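Local coordinates for protein MHP1 (Microbacterium liquefaciens, PDB 2JLN) that mediates the sodium-dependent binding and uptake of 5-aryl-substituted hydantoins as a membrane symporter, preferring the L isomers and 5-indolylmethyl and 5-benzyl substituents, at residues 53-64 against 198-209; 175-186 against 266-277. One frame throughout, in Å; residues are numbered along the deposited sequence.

Contact 1. Residues 53-64 against 198-209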
loop_
_atom_site.group_PDB
_atom_site.type_symbol
_atom_site.label_atom_id
_atom_site.label_comp_id
_atom_site.label_asym_id
_atom_site.label_seq_id
_atom_site.Cartn_x
_atom_site.Cartn_y
_atom_site.Cartn_z
ATOM N N THR A 53 -9.215 15.417 15.589
ATOM C CA THR A 53 -9.099 16.480 16.599
ATOM C C THR A 53 -10.424 16.706 17.295
ATOM O O THR A 53 -10.469 17.223 18.403
ATOM C CB THR A 53 -8.708 17.830 16.004
ATOM O OG1 THR A 53 -9.645 18.167 14.980
ATOM C CG2 THR A 53 -7.293 17.808 15.443
ATOM N N SER A 54 -11.508 16.338 16.627
ATOM C CA SER A 54 -12.819 16.255 17.267
ATOM C C SER A 54 -12.853 15.369 18.517
ATOM O O SER A 54 -13.563 15.671 19.440
ATOM C CB SER A 54 -13.860 15.738 16.268
ATOM O OG SER A 54 -14.991 15.223 16.940
ATOM N N SER A 55 -12.105 14.271 18.549
ATOM C CA SER A 55 -12.215 13.313 19.655
ATOM C C SER A 55 -11.034 13.343 20.636
ATOM O O SER A 55 -11.155 12.922 21.790
ATOM C CB SER A 55 -12.415 11.892 19.111
ATOM O OG SER A 55 -13.405 11.846 18.087
ATOM N N PHE A 56 -9.883 13.821 20.177
ATOM C CA PHE A 56 -8.696 13.888 21.022
ATOM C C PHE A 56 -8.002 15.198 20.705
ATOM O O PHE A 56 -8.329 15.853 19.709
ATOM C CB PHE A 56 -7.740 12.717 20.745
ATOM C CG PHE A 56 -8.417 11.369 20.636
ATOM C CD1 PHE A 56 -8.390 10.477 21.683
ATOM C CD2 PHE A 56 -9.056 10.989 19.468
ATOM C CE1 PHE A 56 -9.002 9.237 21.577
ATOM C CE2 PHE A 56 -9.675 9.749 19.356
ATOM C CZ PHE A 56 -9.644 8.873 20.413
ATOM N N GLN A 57 -7.049 15.601 21.533
ATOM C CA GLN A 57 -6.313 16.802 21.202
ATOM C C GLN A 57 -5.077 16.547 20.297
ATOM O O GLN A 57 -4.515 15.453 20.282
ATOM C CB GLN A 57 -5.975 17.596 22.463
ATOM C CG GLN A 57 -5.856 16.753 23.689
ATOM C CD GLN A 57 -5.616 17.577 24.956
ATOM O OE1 GLN A 57 -4.761 18.473 24.993
ATOM N NE2 GLN A 57 -6.369 17.256 26.008
ATOM N N VAL A 58 -4.680 17.565 19.535
ATOM C CA VAL A 58 -3.604 17.444 18.565
ATOM C C VAL A 58 -2.419 16.579 18.998
ATOM O O VAL A 58 -2.020 15.697 18.250
ATOM C CB VAL A 58 -3.126 18.813 18.075
ATOM C CG1 VAL A 58 -2.211 18.654 16.890
ATOM C CG2 VAL A 58 -4.316 19.642 17.671
ATOM N N TRP A 59 -1.850 16.800 20.179
ATOM C CA TRP A 59 -0.725 15.953 20.605
ATOM C C TRP A 59 -1.100 14.457 20.618
ATOM O O TRP A 59 -0.322 13.604 20.175
ATOM C CB TRP A 59 -0.128 16.388 21.956
ATOM C CG TRP A 59 -1.003 16.128 23.147
ATOM C CD1 TRP A 59 -1.965 16.959 23.656
ATOM C CD2 TRP A 59 -0.999 14.975 23.981
ATOM N NE1 TRP A 59 -2.563 16.389 24.761
ATOM C CE2 TRP A 59 -1.986 15.171 24.983
ATOM C CE3 TRP A 59 -0.274 13.791 23.980
ATOM C CZ2 TRP A 59 -2.259 14.227 25.968
ATOM C CZ3 TRP A 59 -0.547 12.853 24.968
ATOM C CH2 TRP A 59 -1.537 13.078 25.948
ATOM N N GLN A 60 -2.292 14.131 21.107
ATOM C CA GLN A 60 -2.749 12.749 21.049
ATOM C C GLN A 60 -2.872 12.225 19.601
ATOM O O GLN A 60 -2.610 11.049 19.327
ATOM C CB GLN A 60 -4.057 12.579 21.823
ATOM C CG GLN A 60 -3.953 13.022 23.271
ATOM C CD GLN A 60 -5.318 13.089 23.991
ATOM O OE1 GLN A 60 -6.260 13.763 23.535
ATOM N NE2 GLN A 60 -5.417 12.395 25.128
ATOM N N VAL A 61 -3.263 13.091 18.672
ATOM C CA VAL A 61 -3.420 12.667 17.286
ATOM C C VAL A 61 -2.057 12.266 16.760
ATOM O O VAL A 61 -1.921 11.220 16.124
ATOM C CB VAL A 61 -4.069 13.756 16.433
ATOM C CG1 VAL A 61 -3.895 13.484 14.983
ATOM C CG2 VAL A 61 -5.535 13.846 16.767
ATOM N N ILE A 62 -1.042 13.077 17.068
ATOM C CA ILE A 62 0.360 12.751 16.763
ATOM C C ILE A 62 0.785 11.392 17.356
ATOM O O ILE A 62 1.527 10.639 16.728
ATOM C CB ILE A 62 1.318 13.832 17.277
ATOM C CG1 ILE A 62 1.089 15.152 16.545
ATOM C CG2 ILE A 62 2.726 13.414 17.088
ATOM C CD1 ILE A 62 0.545 15.000 15.157
ATOM N N VAL A 63 0.300 11.073 18.555
ATOM C CA VAL A 63 0.641 9.806 19.190
ATOM C C VAL A 63 -0.089 8.645 18.554
ATOM O O VAL A 63 0.511 7.600 18.367
ATOM C CB VAL A 63 0.367 9.775 20.717
ATOM C CG1 VAL A 63 0.371 8.331 21.213
ATOM C CG2 VAL A 63 1.405 10.595 21.470
ATOM N N ALA A 64 -1.373 8.813 18.234
ATOM C CA ALA A 64 -2.136 7.768 17.519
ATOM C C ALA A 64 -1.545 7.461 16.120
ATOM O O ALA A 64 -1.647 6.341 15.610
ATOM C CB ALA A 64 -3.611 8.149 17.407
ATOM N N MET A 198 -0.594 22.382 20.170
ATOM C CA MET A 198 -0.452 20.990 20.567
ATOM C C MET A 198 -1.551 20.517 21.521
ATOM O O MET A 198 -1.699 19.317 21.732
ATOM C CB MET A 198 0.938 20.752 21.182
ATOM C CG MET A 198 1.523 19.337 20.981
ATOM S SD MET A 198 1.913 18.917 19.257
ATOM C CE MET A 198 3.213 20.099 18.874
ATOM N N SER A 199 -2.328 21.434 22.100
ATOM C CA SER A 199 -3.435 20.998 22.976
ATOM C C SER A 199 -4.834 21.576 22.680
ATOM O O SER A 199 -5.720 21.527 23.536
ATOM C CB SER A 199 -3.082 21.187 24.456
ATOM O OG SER A 199 -2.505 22.451 24.680
ATOM N N MET A 200 -5.033 22.068 21.462
ATOM C CA MET A 200 -6.276 22.747 21.111
ATOM C C MET A 200 -7.489 21.839 20.822
ATOM O O MET A 200 -8.616 22.350 20.636
ATOM C CB MET A 200 -6.080 23.720 19.935
ATOM C CG MET A 200 -5.051 24.773 20.166
ATOM S SD MET A 200 -5.267 26.196 19.072
ATOM C CE MET A 200 -6.198 27.324 20.132
ATOM N N GLY A 201 -7.308 20.524 20.776
ATOM C CA GLY A 201 -8.441 19.718 20.336
ATOM C C GLY A 201 -9.386 19.141 21.387
ATOM O O GLY A 201 -9.511 19.646 22.509
ATOM N N GLY A 202 -10.078 18.078 20.987
ATOM C CA GLY A 202 -10.670 17.116 21.906
ATOM C C GLY A 202 -11.748 17.571 22.864
ATOM O O GLY A 202 -11.647 17.326 24.064
ATOM N N GLU A 203 -12.792 18.197 22.323
ATOM C CA GLU A 203 -13.880 18.739 23.121
ATOM C C GLU A 203 -15.140 17.959 22.917
ATOM O O GLU A 203 -16.224 18.509 23.051
ATOM C CB GLU A 203 -14.175 20.172 22.710
ATOM C CG GLU A 203 -13.564 21.202 23.603
ATOM C CD GLU A 203 -13.609 22.572 22.988
ATOM O OE1 GLU A 203 -14.530 22.830 22.180
ATOM O OE2 GLU A 203 -12.717 23.384 23.316
ATOM N N ASN A 204 -15.015 16.688 22.579
ATOM C CA ASN A 204 -16.187 15.877 22.296
ATOM C C ASN A 204 -15.820 14.394 22.371
ATOM O O ASN A 204 -16.062 13.635 21.423
ATOM C CB ASN A 204 -16.753 16.258 20.923
ATOM C CG ASN A 204 -18.010 15.468 20.558
ATOM O OD1 ASN A 204 -18.441 15.486 19.402
ATOM N ND2 ASN A 204 -18.602 14.766 21.541
ATOM N N PRO A 205 -15.192 13.989 23.491
ATOM C CA PRO A 205 -14.624 12.644 23.649
ATOM C C PRO A 205 -15.706 11.580 23.558
ATOM O O PRO A 205 -16.884 11.938 23.685
ATOM C CB PRO A 205 -14.024 12.690 25.059
ATOM C CG PRO A 205 -14.759 13.812 25.724
ATOM C CD PRO A 205 -14.860 14.827 24.649
ATOM N N GLY A 206 -15.315 10.319 23.341
ATOM C CA GLY A 206 -16.254 9.221 23.114
ATOM C C GLY A 206 -15.628 8.022 22.398
ATOM O O GLY A 206 -15.853 6.854 22.761
ATOM N N MET A 207 -14.833 8.321 21.372
ATOM C CA MET A 207 -14.110 7.325 20.599
ATOM C C MET A 207 -12.973 6.755 21.424
ATOM O O MET A 207 -12.154 7.509 21.954
ATOM C CB MET A 207 -13.521 8.003 19.369
ATOM C CG MET A 207 -13.116 7.057 18.277
ATOM S SD MET A 207 -12.723 7.938 16.757
ATOM C CE MET A 207 -10.930 7.930 16.798
ATOM N N PRO A 208 -12.895 5.415 21.518
ATOM C CA PRO A 208 -11.758 4.783 22.210
ATOM C C PRO A 208 -10.436 5.089 21.490
ATOM O O PRO A 208 -10.401 5.165 20.249
ATOM C CB PRO A 208 -12.056 3.278 22.119
ATOM C CG PRO A 208 -13.416 3.152 21.475
ATOM C CD PRO A 208 -13.724 4.448 20.782
ATOM N N PHE A 209 -9.356 5.250 22.247
ATOM C CA PHE A 209 -8.058 5.501 21.627
ATOM C C PHE A 209 -7.557 4.355 20.737
ATOM O O PHE A 209 -6.746 4.584 19.835
ATOM C CB PHE A 209 -7.014 5.809 22.682
ATOM C CG PHE A 209 -5.706 6.235 22.120
ATOM C CD1 PHE A 209 -5.528 7.530 21.666
ATOM C CD2 PHE A 209 -4.652 5.346 22.053
ATOM C CE1 PHE A 209 -4.318 7.936 21.155
ATOM C CE2 PHE A 209 -3.446 5.726 21.557
ATOM C CZ PHE A 209 -3.265 7.028 21.099
#
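Gly-201 and Gly-202 lie against the turn that leads into helix 58-79, bringing Gly-201 CA to 3.7 Å from Gln-57 CA; a CB on Gly-201 would run into Phe-56 O and Gln-57 CA. In this transporter of LeuT-type fold, the contact lays the connection between helices 194-197 and 209-217 over the start of a transmembrane helix, at the surface of the protein. Two backbone bonds pin it: Gly-202 N donates to Thr-53 O at 2.7 Å, and Trp-59 N, in the first turn of the helix, to Met-198 O at 3.0 Å.

Phe-56 carries the apolar half. Its face receives the edge of Phe-209 in an offset edge-to-face pair, planes at 80° and centroids 5.8 Å apart, while Met-207 CE meets the ring edge in plane at CE2. The far end of Phe-209 continues along the helix: its CE1 packs on Ala-64 CB at 3.8 Å, and CZ lies beside Val-63 CG1. Ala-212 of helix 209-217 also touches Phe-56. With alanine at Phe-56, the edge of Phe-209 is likely to lose its aromatic partner, and Met-207 CE the ring edge it meets at CE2.

At the other end, Trp-59 holds CG between its backbone N and carbonyl carbon (chi1 70°), which sets the indole edge beside Met-198 O and Gln-57 OE1, both in plane. Trp-59 CB packs on Met-198 CG at 3.5 Å. Gln-60 CG lies over the centre of the indole, and Gln-60 OE1 folds back to accept Gln-57 N at 2.8 Å in the carbonyl plane, so the N-cap residue is held by a side chain from within the first turn. Gln-57 OE1 takes a weak bond from Trp-59 NE1 and rests 3.2 Å from Ser-199 CB.

Contact 2. Residues 175-186 against 266-277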
loop_
_atom_site.group_PDB
_atom_site.type_symbol
_atom_site.label_atom_id
_atom_site.label_comp_id
_atom_site.label_asym_id
_atom_site.label_seq_id
_atom_site.Cartn_x
_atom_site.Cartn_y
_atom_site.Cartn_z
ATOM N N LEU A 175 9.445 18.117 -0.810
ATOM C CA LEU A 175 8.246 17.934 0.030
ATOM C C LEU A 175 8.442 18.252 1.525
ATOM O O LEU A 175 7.596 18.884 2.138
ATOM C CB LEU A 175 7.708 16.512 -0.111
ATOM C CG LEU A 175 6.875 16.236 -1.356
ATOM C CD1 LEU A 175 6.207 14.879 -1.271
ATOM C CD2 LEU A 175 5.846 17.300 -1.488
ATOM N N LEU A 176 9.544 17.797 2.113
ATOM C CA LEU A 176 9.851 18.123 3.507
ATOM C C LEU A 176 9.967 19.639 3.742
ATOM O O LEU A 176 9.522 20.151 4.775
ATOM C CB LEU A 176 11.144 17.446 3.954
ATOM C CG LEU A 176 11.547 17.821 5.379
ATOM C CD1 LEU A 176 10.394 17.522 6.335
ATOM C CD2 LEU A 176 12.837 17.121 5.805
ATOM N N ALA A 177 10.580 20.352 2.792
ATOM C CA ALA A 177 10.764 21.799 2.922
ATOM C C ALA A 177 9.465 22.529 2.635
ATOM O O ALA A 177 9.062 23.376 3.414
ATOM C CB ALA A 177 11.883 22.304 2.018
ATOM N N MET A 178 8.806 22.200 1.526
ATOM C CA MET A 178 7.498 22.788 1.254
ATOM C C MET A 178 6.619 22.640 2.491
ATOM O O MET A 178 5.760 23.476 2.746
ATOM C CB MET A 178 6.799 22.126 0.061
ATOM C CG MET A 178 7.607 22.127 -1.244
ATOM S SD MET A 178 6.616 21.791 -2.744
ATOM C CE MET A 178 5.403 23.119 -2.637
ATOM N N GLY A 179 6.837 21.580 3.266
ATOM C CA GLY A 179 6.021 21.317 4.439
ATOM C C GLY A 179 6.398 22.115 5.679
ATOM O O GLY A 179 5.516 22.648 6.351
ATOM N N VAL A 180 7.694 22.181 5.996
ATOM C CA VAL A 180 8.168 23.047 7.079
ATOM C C VAL A 180 7.863 24.563 6.860
ATOM O O VAL A 180 7.495 25.284 7.792
ATOM C CB VAL A 180 9.655 22.804 7.391
ATOM C CG1 VAL A 180 10.331 24.090 7.832
ATOM C CG2 VAL A 180 9.779 21.750 8.465
ATOM N N TYR A 181 8.001 25.047 5.635
ATOM C CA TYR A 181 7.517 26.378 5.319
ATOM C C TYR A 181 6.024 26.499 5.647
ATOM O O TYR A 181 5.619 27.480 6.255
ATOM C CB TYR A 181 7.781 26.691 3.846
ATOM C CG TYR A 181 7.392 28.080 3.391
ATOM C CD1 TYR A 181 7.928 29.223 3.998
ATOM C CD2 TYR A 181 6.517 28.252 2.327
ATOM C CE1 TYR A 181 7.575 30.508 3.566
ATOM C CE2 TYR A 181 6.162 29.516 1.887
ATOM C CZ TYR A 181 6.691 30.642 2.506
ATOM O OH TYR A 181 6.323 31.884 2.043
ATOM N N MET A 182 5.219 25.504 5.257
ATOM C CA MET A 182 3.762 25.493 5.519
ATOM C C MET A 182 3.364 25.669 6.984
ATOM O O MET A 182 2.476 26.455 7.276
ATOM C CB MET A 182 3.110 24.208 5.004
ATOM C CG MET A 182 2.303 24.359 3.727
ATOM S SD MET A 182 1.716 22.758 3.086
ATOM C CE MET A 182 0.527 23.356 1.865
ATOM N N VAL A 183 3.982 24.917 7.894
ATOM C CA VAL A 183 3.795 25.138 9.334
ATOM C C VAL A 183 4.167 26.560 9.766
ATOM O O VAL A 183 3.518 27.146 10.621
ATOM C CB VAL A 183 4.619 24.150 10.179
ATOM C CG1 VAL A 183 4.825 24.687 11.577
ATOM C CG2 VAL A 183 3.923 22.816 10.226
ATOM N N TYR A 184 5.221 27.107 9.165
ATOM C CA TYR A 184 5.660 28.465 9.459
ATOM C C TYR A 184 4.630 29.520 9.049
ATOM O O TYR A 184 4.267 30.356 9.863
ATOM C CB TYR A 184 7.015 28.775 8.812
ATOM C CG TYR A 184 7.296 30.260 8.828
ATOM C CD1 TYR A 184 7.980 30.849 9.891
ATOM C CD2 TYR A 184 6.825 31.091 7.800
ATOM C CE1 TYR A 184 8.208 32.226 9.922
ATOM C CE2 TYR A 184 7.044 32.468 7.821
ATOM C CZ TYR A 184 7.735 33.028 8.883
ATOM O OH TYR A 184 7.962 34.387 8.903
ATOM N N LEU A 185 4.183 29.503 7.796
ATOM C CA LEU A 185 3.109 30.398 7.362
ATOM C C LEU A 185 1.904 30.382 8.309
ATOM O O LEU A 185 1.364 31.432 8.614
ATOM C CB LEU A 185 2.630 30.063 5.947
ATOM C CG LEU A 185 3.512 30.547 4.799
ATOM C CD1 LEU A 185 2.923 30.218 3.415
ATOM C CD2 LEU A 185 3.738 32.037 4.954
ATOM N N MET A 186 1.480 29.199 8.761
ATOM C CA MET A 186 0.357 29.076 9.703
ATOM C C MET A 186 0.624 29.644 11.103
ATOM O O MET A 186 0.012 30.633 11.490
ATOM C CB MET A 186 -0.069 27.620 9.863
ATOM C CG MET A 186 -1.005 27.105 8.800
ATOM S SD MET A 186 -1.603 25.470 9.266
ATOM C CE MET A 186 -3.222 25.888 9.864
ATOM N N ILE A 266 4.649 14.952 10.688
ATOM C CA ILE A 266 4.674 16.344 10.223
ATOM C C ILE A 266 3.412 16.727 9.448
ATOM O O ILE A 266 2.872 17.823 9.647
ATOM C CB ILE A 266 5.866 16.637 9.280
ATOM C CG1 ILE A 266 7.195 16.403 9.992
ATOM C CG2 ILE A 266 5.793 18.061 8.761
ATOM C CD1 ILE A 266 8.375 16.649 9.104
ATOM N N PHE A 267 2.951 15.848 8.554
ATOM C CA PHE A 267 1.785 16.187 7.726
ATOM C C PHE A 267 0.437 15.901 8.415
ATOM O O PHE A 267 -0.560 16.560 8.142
ATOM C CB PHE A 267 1.901 15.589 6.315
ATOM C CG PHE A 267 3.007 16.211 5.508
ATOM C CD1 PHE A 267 4.340 15.961 5.820
ATOM C CD2 PHE A 267 2.731 17.093 4.476
ATOM C CE1 PHE A 267 5.373 16.551 5.098
ATOM C CE2 PHE A 267 3.770 17.694 3.756
ATOM C CZ PHE A 267 5.088 17.412 4.074
ATOM N N GLY A 268 0.421 14.941 9.330
ATOM C CA GLY A 268 -0.735 14.743 10.175
ATOM C C GLY A 268 -0.937 15.995 10.989
ATOM O O GLY A 268 -2.030 16.532 11.020
ATOM N N PHE A 269 0.123 16.474 11.639
ATOM C CA PHE A 269 0.060 17.744 12.366
ATOM C C PHE A 269 -0.477 18.922 11.518
ATOM O O PHE A 269 -1.263 19.722 12.013
ATOM C CB PHE A 269 1.406 18.098 13.013
ATOM C CG PHE A 269 1.430 19.460 13.667
ATOM C CD1 PHE A 269 1.001 19.625 14.970
ATOM C CD2 PHE A 269 1.876 20.575 12.970
ATOM C CE1 PHE A 269 1.018 20.882 15.571
ATOM C CE2 PHE A 269 1.888 21.836 13.557
ATOM C CZ PHE A 269 1.455 21.987 14.861
ATOM N N ILE A 270 -0.081 19.041 10.258
ATOM C CA ILE A 270 -0.646 20.106 9.431
ATOM C C ILE A 270 -2.169 19.964 9.220
ATOM O O ILE A 270 -2.909 20.954 9.277
ATOM C CB ILE A 270 0.106 20.280 8.089
ATOM C CG1 ILE A 270 1.513 20.807 8.356
ATOM C CG2 ILE A 270 -0.648 21.219 7.162
ATOM C CD1 ILE A 270 2.211 21.324 7.148
ATOM N N GLY A 271 -2.650 18.747 8.993
ATOM C CA GLY A 271 -4.081 18.534 8.850
ATOM C C GLY A 271 -4.872 18.860 10.114
ATOM O O GLY A 271 -5.933 19.499 10.060
ATOM N N ALA A 272 -4.350 18.404 11.252
ATOM C CA ALA A 272 -4.947 18.664 12.559
ATOM C C ALA A 272 -4.978 20.164 12.902
ATOM O O ALA A 272 -6.013 20.676 13.316
ATOM C CB ALA A 272 -4.238 17.888 13.615
ATOM N N ALA A 273 -3.853 20.858 12.718
ATOM C CA ALA A 273 -3.756 22.306 12.931
ATOM C C ALA A 273 -4.779 23.118 12.109
ATOM O O ALA A 273 -5.486 23.962 12.644
ATOM C CB ALA A 273 -2.341 22.785 12.657
ATOM N N SER A 274 -4.859 22.869 10.809
ATOM C CA SER A 274 -5.943 23.423 10.014
ATOM C C SER A 274 -7.325 23.276 10.656
ATOM O O SER A 274 -8.038 24.263 10.741
ATOM C CB SER A 274 -5.976 22.775 8.636
ATOM O OG SER A 274 -4.955 23.280 7.822
ATOM N N MET A 275 -7.733 22.063 11.059
ATOM C CA MET A 275 -9.071 21.871 11.657
ATOM C C MET A 275 -9.274 22.827 12.830
ATOM O O MET A 275 -10.280 23.513 12.941
ATOM C CB MET A 275 -9.273 20.440 12.184
ATOM C CG MET A 275 -10.227 19.518 11.394
ATOM S SD MET A 275 -11.764 20.199 10.690
ATOM C CE MET A 275 -12.418 20.989 12.142
ATOM N N VAL A 276 -8.267 22.877 13.692
ATOM C CA VAL A 276 -8.373 23.449 15.014
ATOM C C VAL A 276 -8.181 24.975 14.995
ATOM O O VAL A 276 -8.800 25.686 15.756
ATOM C CB VAL A 276 -7.386 22.692 15.941
ATOM C CG1 VAL A 276 -6.190 23.541 16.339
ATOM C CG2 VAL A 276 -8.111 22.153 17.127
ATOM N N LEU A 277 -7.348 25.482 14.100
ATOM C CA LEU A 277 -7.184 26.922 13.963
ATOM C C LEU A 277 -8.335 27.580 13.193
ATOM O O LEU A 277 -8.733 28.692 13.509
ATOM C CB LEU A 277 -5.850 27.260 13.274
ATOM C CG LEU A 277 -4.544 26.909 14.022
ATOM C CD1 LEU A 277 -3.332 27.495 13.331
ATOM C CD2 LEU A 277 -4.572 27.348 15.496
#
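Ile-270 sets CG1 anti to its carbonyl carbon (chi1 -67°) and runs on extended, which places CD1 against Met-182 CB and Gly-179 O on the facing helix; Met-186 answers with a chain straight at chi2 and bent at chi3 (102°), which lays its CE methyl against the backbone at Ser-274. Ile-270 CD1 is 3.7 Å from Met-182 CB and 3.6 Å from Gly-179 O, while Val-183 CG2 lies on Ile-270 CG1, the two side chains set at an oblique angle. The same valine methyl also touches the edge of the Phe-269 ring.

This is side-by-side packing of two transmembrane helices of the LeuT-type bundle: segments 175-186 and 266-277 of helices 160-190 and 242-278 cross at 30°, their axes 10.5 Å apart at closest approach. No hydrogen bond joins the two segments. Where Gly-179 has no side chain, the Phe-267 ring moves in: its CZ lies 4.0 Å from Gly-179 CA and meets Leu-175 O at the ring edge, in plane. Phe-305 of helix 296-311 packs on both Phe-267 and Leu-175. Leu-176 CD1 and Ile-266 CD1 touch at 3.5 Å, the two side chains crossing at about a right angle. Towards the other end, Met-186 CE sits against Ser-274 N and OG and reaches Leu-277 CD1 at 3.8 Å.

How the contacts relate
The centres of contacts 1 and 2 are about 17 Å apart, and helix 242-278 bridges them: Thr-53 CG2 packs on Ala-272 CB at 3.6 Å, and Met-200 SD lies 3.8 Å from Leu-277 CD2. Phe-269, which meets Val-183 in contact 2, also touches Val-58 and Ile-62 of helix 58-79. Contact 2 comes nearer the sodium site: the Leu-175 side chain is about 5 Å from the ion, which Ala-38, Ile-41, Ala-309, Ser-312 and Thr-313 coordinate. Contact 1 lies away from the sodium and substrate sites; its Ala-64 side chain is about 9 Å from the mercury ion bound at Cys-69 and Trp-220, comparable with about 10 Å for the Phe-267 side chain.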